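Local structure of myosin-2 (Saccharomyces cerevisiae, 6IXO) at residues Leu17-Thr20 with Glu21-Asn24; Leu400-Pro403 with Ser404-Arg407; Asn10-Leu13 with Tyr14-Glu18. The protein moves organelles and other cargo along polarized actin cables, its globular tail domain, the part described here, binding the receptor proteins on the organelles. All coordinates share one frame; numbering follows the deposited sequence.

Contact 1. Residues Leu17-Thr20 with Glu21-Asn24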
# COMPACT_ATOMS: atom_id res chain seq x y z
N LEU A 17 16.93 16.51 27.56
CA LEU A 17 17.36 15.69 26.43
C LEU A 17 18.36 14.60 26.83
O LEU A 17 18.35 13.52 26.25
CB LEU A 17 17.93 16.58 25.34
CG LEU A 17 16.88 17.53 24.75
CD1 LEU A 17 17.52 18.72 24.02
CD2 LEU A 17 15.94 16.79 23.80
N GLU A 18 19.20 14.87 27.83
CA GLU A 18 20.19 13.87 28.25
C GLU A 18 19.53 12.73 29.04
O GLU A 18 20.10 11.65 29.17
CB GLU A 18 21.33 14.53 29.08
CG GLU A 18 21.26 14.37 30.60
CD GLU A 18 22.32 15.25 31.32
OE1 GLU A 18 22.08 15.70 32.46
OE2 GLU A 18 23.41 15.48 30.74
N ASP A 19 18.34 12.97 29.57
CA ASP A 19 17.64 11.94 30.35
C ASP A 19 16.86 11.01 29.41
O ASP A 19 15.62 10.96 29.44
CB ASP A 19 16.70 12.59 31.37
CG ASP A 19 16.19 11.60 32.40
OD1 ASP A 19 16.41 10.38 32.23
OD2 ASP A 19 15.54 12.04 33.38
N THR A 20 17.59 10.26 28.59
CA THR A 20 16.93 9.40 27.60
C THR A 20 16.08 8.29 28.21
O THR A 20 15.17 7.80 27.55
CB THR A 20 17.94 8.73 26.64
OG1 THR A 20 19.04 8.19 27.38
CG2 THR A 20 18.45 9.72 25.62
N GLU A 21 16.37 7.86 29.43
CA GLU A 21 15.52 6.84 30.06
C GLU A 21 14.06 7.26 30.08
O GLU A 21 13.18 6.53 29.63
CB GLU A 21 15.94 6.56 31.50
CG GLU A 21 17.08 5.60 31.70
CD GLU A 21 17.31 5.33 33.18
OE1 GLU A 21 16.45 4.65 33.79
OE2 GLU A 21 18.33 5.81 33.74
N ILE A 22 13.80 8.43 30.64
CA ILE A 22 12.44 8.95 30.69
C ILE A 22 11.98 9.32 29.29
O ILE A 22 10.88 8.94 28.88
CB ILE A 22 12.35 10.18 31.61
CG1 ILE A 22 12.41 9.74 33.07
CG2 ILE A 22 11.07 10.96 31.33
CD1 ILE A 22 12.22 10.86 34.06
N LEU A 23 12.81 10.02 28.53
CA LEU A 23 12.37 10.44 27.21
C LEU A 23 12.09 9.28 26.23
O LEU A 23 11.11 9.34 25.48
CB LEU A 23 13.40 11.37 26.59
CG LEU A 23 13.02 12.06 25.28
CD1 LEU A 23 11.67 12.72 25.39
CD2 LEU A 23 14.10 13.14 24.95
N ASN A 24 12.94 8.26 26.18
CA ASN A 24 12.70 7.18 25.20
C ASN A 24 11.39 6.47 25.53
O ASN A 24 10.67 6.07 24.65
CB ASN A 24 13.86 6.18 25.17
CG ASN A 24 15.13 6.76 24.56
OD1 ASN A 24 15.10 7.76 23.85
ND2 ASN A 24 16.26 6.12 24.83

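Contact 2. Residues Leu400-Pro403 with Ser404-Arg407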
# COMPACT_ATOMS: atom_id res chain seq x y z
N LEU A 400 -2.46 14.30 23.96
CA LEU A 400 -1.25 13.59 24.36
C LEU A 400 -0.90 13.87 25.81
O LEU A 400 -1.13 14.96 26.33
CB LEU A 400 -0.05 13.95 23.46
CG LEU A 400 -0.06 13.33 22.06
CD1 LEU A 400 1.06 13.89 21.19
CD2 LEU A 400 0.04 11.79 22.14
N SER A 401 -0.34 12.86 26.47
CA SER A 401 0.23 13.08 27.79
C SER A 401 1.68 12.65 27.83
O SER A 401 1.99 11.54 28.24
CB SER A 401 -0.58 12.35 28.86
OG SER A 401 0.01 12.64 30.13
N LEU A 402 2.57 13.56 27.42
CA LEU A 402 4.01 13.32 27.36
C LEU A 402 4.77 14.46 28.03
O LEU A 402 5.20 15.39 27.37
CB LEU A 402 4.48 13.22 25.91
CG LEU A 402 3.68 12.26 25.00
CD1 LEU A 402 4.06 12.52 23.57
CD2 LEU A 402 3.96 10.82 25.39
N PRO A 403 4.92 14.38 29.35
CA PRO A 403 5.42 15.53 30.13
C PRO A 403 6.76 16.10 29.64
O PRO A 403 6.87 17.31 29.42
CB PRO A 403 5.58 14.96 31.54
CG PRO A 403 4.55 13.79 31.59
CD PRO A 403 4.50 13.24 30.19
N SER A 404 7.76 15.24 29.50
CA SER A 404 9.08 15.73 29.10
C SER A 404 9.07 16.21 27.67
O SER A 404 9.63 17.25 27.31
CB SER A 404 10.13 14.62 29.27
OG SER A 404 10.46 14.47 30.63
N THR A 405 8.41 15.44 26.82
CA THR A 405 8.40 15.75 25.42
C THR A 405 7.73 17.08 25.21
O THR A 405 8.21 17.91 24.44
CB THR A 405 7.66 14.65 24.60
OG1 THR A 405 8.32 13.40 24.79
CG2 THR A 405 7.70 14.99 23.16
N LYS A 406 6.61 17.28 25.90
CA LYS A 406 5.87 18.54 25.80
C LYS A 406 6.70 19.72 26.34
O LYS A 406 6.64 20.85 25.83
CB LYS A 406 4.54 18.42 26.54
CG LYS A 406 3.79 19.73 26.70
CD LYS A 406 2.34 19.47 27.10
CE LYS A 406 1.75 20.60 27.94
NZ LYS A 406 2.07 21.95 27.38
N ARG A 407 7.47 19.46 27.39
CA ARG A 407 8.25 20.61 27.93
C ARG A 407 9.33 21.01 26.92
O ARG A 407 9.58 22.20 26.69
CB ARG A 407 8.87 20.25 29.26
CG ARG A 407 9.71 21.39 29.84
CD ARG A 407 8.85 22.65 30.07
NE ARG A 407 9.58 23.67 30.83
CZ ARG A 407 9.18 24.93 30.91
NH1 ARG A 407 8.07 25.31 30.29
NH2 ARG A 407 9.88 25.81 31.62

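Contact 3. Residues Asn10-Leu13 with Tyr14-Glu18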
# COMPACT_ATOMS: atom_id res chain seq x y z
N ASN A 10 18.19 26.93 27.84
CA ASN A 10 19.16 25.95 27.36
C ASN A 10 19.53 24.90 28.39
O ASN A 10 19.64 23.72 28.04
CB ASN A 10 20.43 26.63 26.86
CG ASN A 10 20.31 27.10 25.43
OD1 ASN A 10 19.33 26.80 24.75
ND2 ASN A 10 21.31 27.84 24.97
N GLU A 11 19.76 25.31 29.64
CA GLU A 11 20.07 24.33 30.66
C GLU A 11 18.92 23.33 30.83
O GLU A 11 19.16 22.14 30.88
CB GLU A 11 20.35 24.98 32.00
CG GLU A 11 20.69 23.96 33.09
CD GLU A 11 21.30 24.61 34.31
OE1 GLU A 11 21.24 25.86 34.42
OE2 GLU A 11 21.83 23.88 35.17
N GLU A 12 17.70 23.84 30.96
CA GLU A 12 16.55 22.96 31.16
C GLU A 12 16.39 22.03 29.97
O GLU A 12 16.12 20.84 30.15
CB GLU A 12 15.26 23.75 31.40
CG GLU A 12 14.04 22.83 31.65
CD GLU A 12 12.76 23.54 32.09
OE1 GLU A 12 12.65 24.79 32.03
OE2 GLU A 12 11.84 22.81 32.52
N LEU A 13 16.58 22.55 28.75
CA LEU A 13 16.45 21.70 27.56
C LEU A 13 17.45 20.57 27.62
O LEU A 13 17.14 19.41 27.36
CB LEU A 13 16.69 22.49 26.28
CG LEU A 13 15.48 23.01 25.53
CD1 LEU A 13 15.95 23.95 24.44
CD2 LEU A 13 14.64 21.81 24.95
N TYR A 14 18.68 20.94 28.00
CA TYR A 14 19.77 20.00 28.03
C TYR A 14 19.51 18.85 28.99
O TYR A 14 19.73 17.69 28.65
CB TYR A 14 21.08 20.70 28.45
CG TYR A 14 22.27 19.81 28.31
CD1 TYR A 14 22.69 19.01 29.37
CD2 TYR A 14 22.97 19.73 27.10
CE1 TYR A 14 23.78 18.16 29.24
CE2 TYR A 14 24.07 18.90 26.97
CZ TYR A 14 24.46 18.11 28.04
OH TYR A 14 25.55 17.28 27.91
N ARG A 15 19.06 19.16 30.19
CA ARG A 15 18.71 18.12 31.15
C ARG A 15 17.55 17.27 30.67
O ARG A 15 17.49 16.07 30.95
CB ARG A 15 18.36 18.72 32.50
CG ARG A 15 19.47 19.56 33.11
CD ARG A 15 20.80 18.80 33.13
NE ARG A 15 21.81 19.47 33.96
CZ ARG A 15 23.01 18.96 34.24
NH1 ARG A 15 23.36 17.76 33.76
NH2 ARG A 15 23.86 19.63 35.01
N LEU A 16 16.60 17.86 29.96
CA LEU A 16 15.48 17.02 29.43
C LEU A 16 16.00 16.05 28.39
O LEU A 16 15.58 14.90 28.32
CB LEU A 16 14.36 17.88 28.85
CG LEU A 16 13.56 18.63 29.93
CD1 LEU A 16 12.81 19.82 29.36
CD2 LEU A 16 12.60 17.68 30.67
N LEU A 17 16.93 16.51 27.56
CA LEU A 17 17.36 15.69 26.43
C LEU A 17 18.36 14.60 26.83
O LEU A 17 18.35 13.52 26.25
CB LEU A 17 17.93 16.58 25.34
CG LEU A 17 16.88 17.53 24.75
CD1 LEU A 17 17.52 18.72 24.02
CD2 LEU A 17 15.94 16.79 23.80
N GLU A 18 19.20 14.87 27.83
CA GLU A 18 20.19 13.87 28.25
C GLU A 18 19.53 12.73 29.04
O GLU A 18 20.10 11.65 29.17
CB GLU A 18 21.33 14.53 29.08
CG GLU A 18 21.26 14.37 30.60
CD GLU A 18 22.32 15.25 31.32
OE1 GLU A 18 22.08 15.70 32.46
OE2 GLU A 18 23.41 15.48 30.74

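Contact 1. Residues Leu17-Thr20 with Glu21-Asn24
The carboxylate of Asp19 and the carboxamide of Asn24 are the flat groups that meet the other segment at this junction between helix 6-18 and helix 20-32, where Asp19 is the N-cap residue of the second helix and the centre of an inverse gamma turn. Asp19 OD2 comes to 3.6 Å from Ile22 CD1, the two side chains crossing at a slant, while the other oxygen, OD1, is 3.6 Å from Ile22 N. Asp19 CG lies trans to the backbone N (chi1 -167°), which carries the carboxylate over the first turn of the new helix. Near that helix start the positive end of the helix dipole would probably stabilise the negative charge of Asp19.

The Asn24 carboxamide packs against Thr20, its ND2 standing 3.6 Å from Thr20 CB; that nitrogen is hydrogen-bonded to Ser76 of helix 71-90, whereas the buried OD1 has no partner in the model. Backbone bonds start the helix: Leu23 N gives a nearly straight bond to Asp19 O (3.1 Å, 174°), and Asn24 N bonds to Thr20 O.

On the inner side the two leucines bridge the bend between the helices and also pack on Met65 of helix 53-67 and Ile408 of helix 403-415, with Leu17 CD2 lying 4.2 Å from Leu23 CD2.

Contact 2. Residues Leu400-Pro403 with Ser404-Arg407
Leu402 and Pro403 turn an extended loop into helix 403-415, their carbonyls accepting the first two i+4 bonds from the segment Ser404-Arg407. Leu402, with phi/psi of -131°/85°, is still extended and occupies the N-cap position, whereas Pro403 already has helical angles. Lys406 N is hydrogen-bonded to Leu402 O at 2.8 Å; the bond from Arg407 N to Pro403 O, 3.0 Å long, is more bent (144°).

Among the side chains, Leu402 CB rests 3.7 Å from Thr405 CB, a buried contact made at the roots of both residues. Thr405 turns on to Leu23 and Ile27 of helix 20-32. Lys406 CB sits 3.2 Å from Leu402 O, but the chain then leads away to a salt bridge with Asp410; Arg407 likewise leaves the turn, to pair with Glu12 of helix 6-18.

Leu402 has no polar side chain with which to cap the helix. Instead, the carboxylate of Glu26 accepts hydrogen bonds from the amides of Ser404 and Thr405, a helix N-terminus capped by an acidic side chain of a neighbouring helix and opened by proline at the N1 position.

Contact 3. Residues Asn10-Leu13 with Tyr14-Glu18
Asn10 O to Tyr14 N, at 2.9 Å, begins a run of four consecutive i+4 backbone hydrogen bonds that continues through Glu11-Arg15 and Glu12-Leu16 to Leu13-Leu17, a regular alpha-helical stretch of helix 6-18. The last to cross between the segments, Leu17 N to Leu13 O, is also 2.9 Å long, and Glu18 N to Tyr14 O carries the pattern on.

Apolar packing runs along the side of the helix that meets helix 403-415. Glu12 and Leu16 lie side by side and point the same way, the aliphatic Glu12 CG lying 4.0 Å from Leu16 CD1. One residue on, Leu13 CD2 approaches Leu17 CD1 at 4.3 Å. Both of these leucines also touch Glu64 of helix 53-67, and Leu13 reaches Gln415.

Polar and charged groups make up the rest. Within residues 14-18, Arg15 NH1 donates to Glu18 OE1 at 2.8 Å in a salt bridge, entering on the syn lone pair; the Glu18 carboxylate sits at the guanidinium edge, with OE1 only 7° out of the guanidinium plane. Arg15 bends at its second torsion, about CB-CG (chi2 -51°), which turns the chain from CD onward toward Glu18. Glu11 OE2 is 4.6 Å from Arg15 NE, too far for a salt bridge, though the opposite charges would probably attract. The end of Glu12 is held by Arg407, and Asn10 OD1 by Gln415.

The chemistry is thus that of an amphipathic helix: Leu13 and Leu17 are buried against its neighbours, and Arg15, between two acids, probably has its charge partly balanced on the exposed side.

Contacts 1 and 3 follow one another on the chain, sharing Leu17 and Glu18, with centres about 10 Å apart: contact 3 is the body of helix 6-18, contact 1 the bend into helix 20-32. Contact 2, close to the C-terminus, opens helix 403-415, whose first turns lie against both. Its centre is about 12 Å from that of contact 1, where Leu23 CD1 meets Thr405 OG1 at 3.5 Å, and about 14 Å from that of contact 3, with 3.0 Å between Arg407 NE and Glu12 OE2. Together they join the N- and C-terminal parts of the chain at one end of the elongated cargo-binding domain.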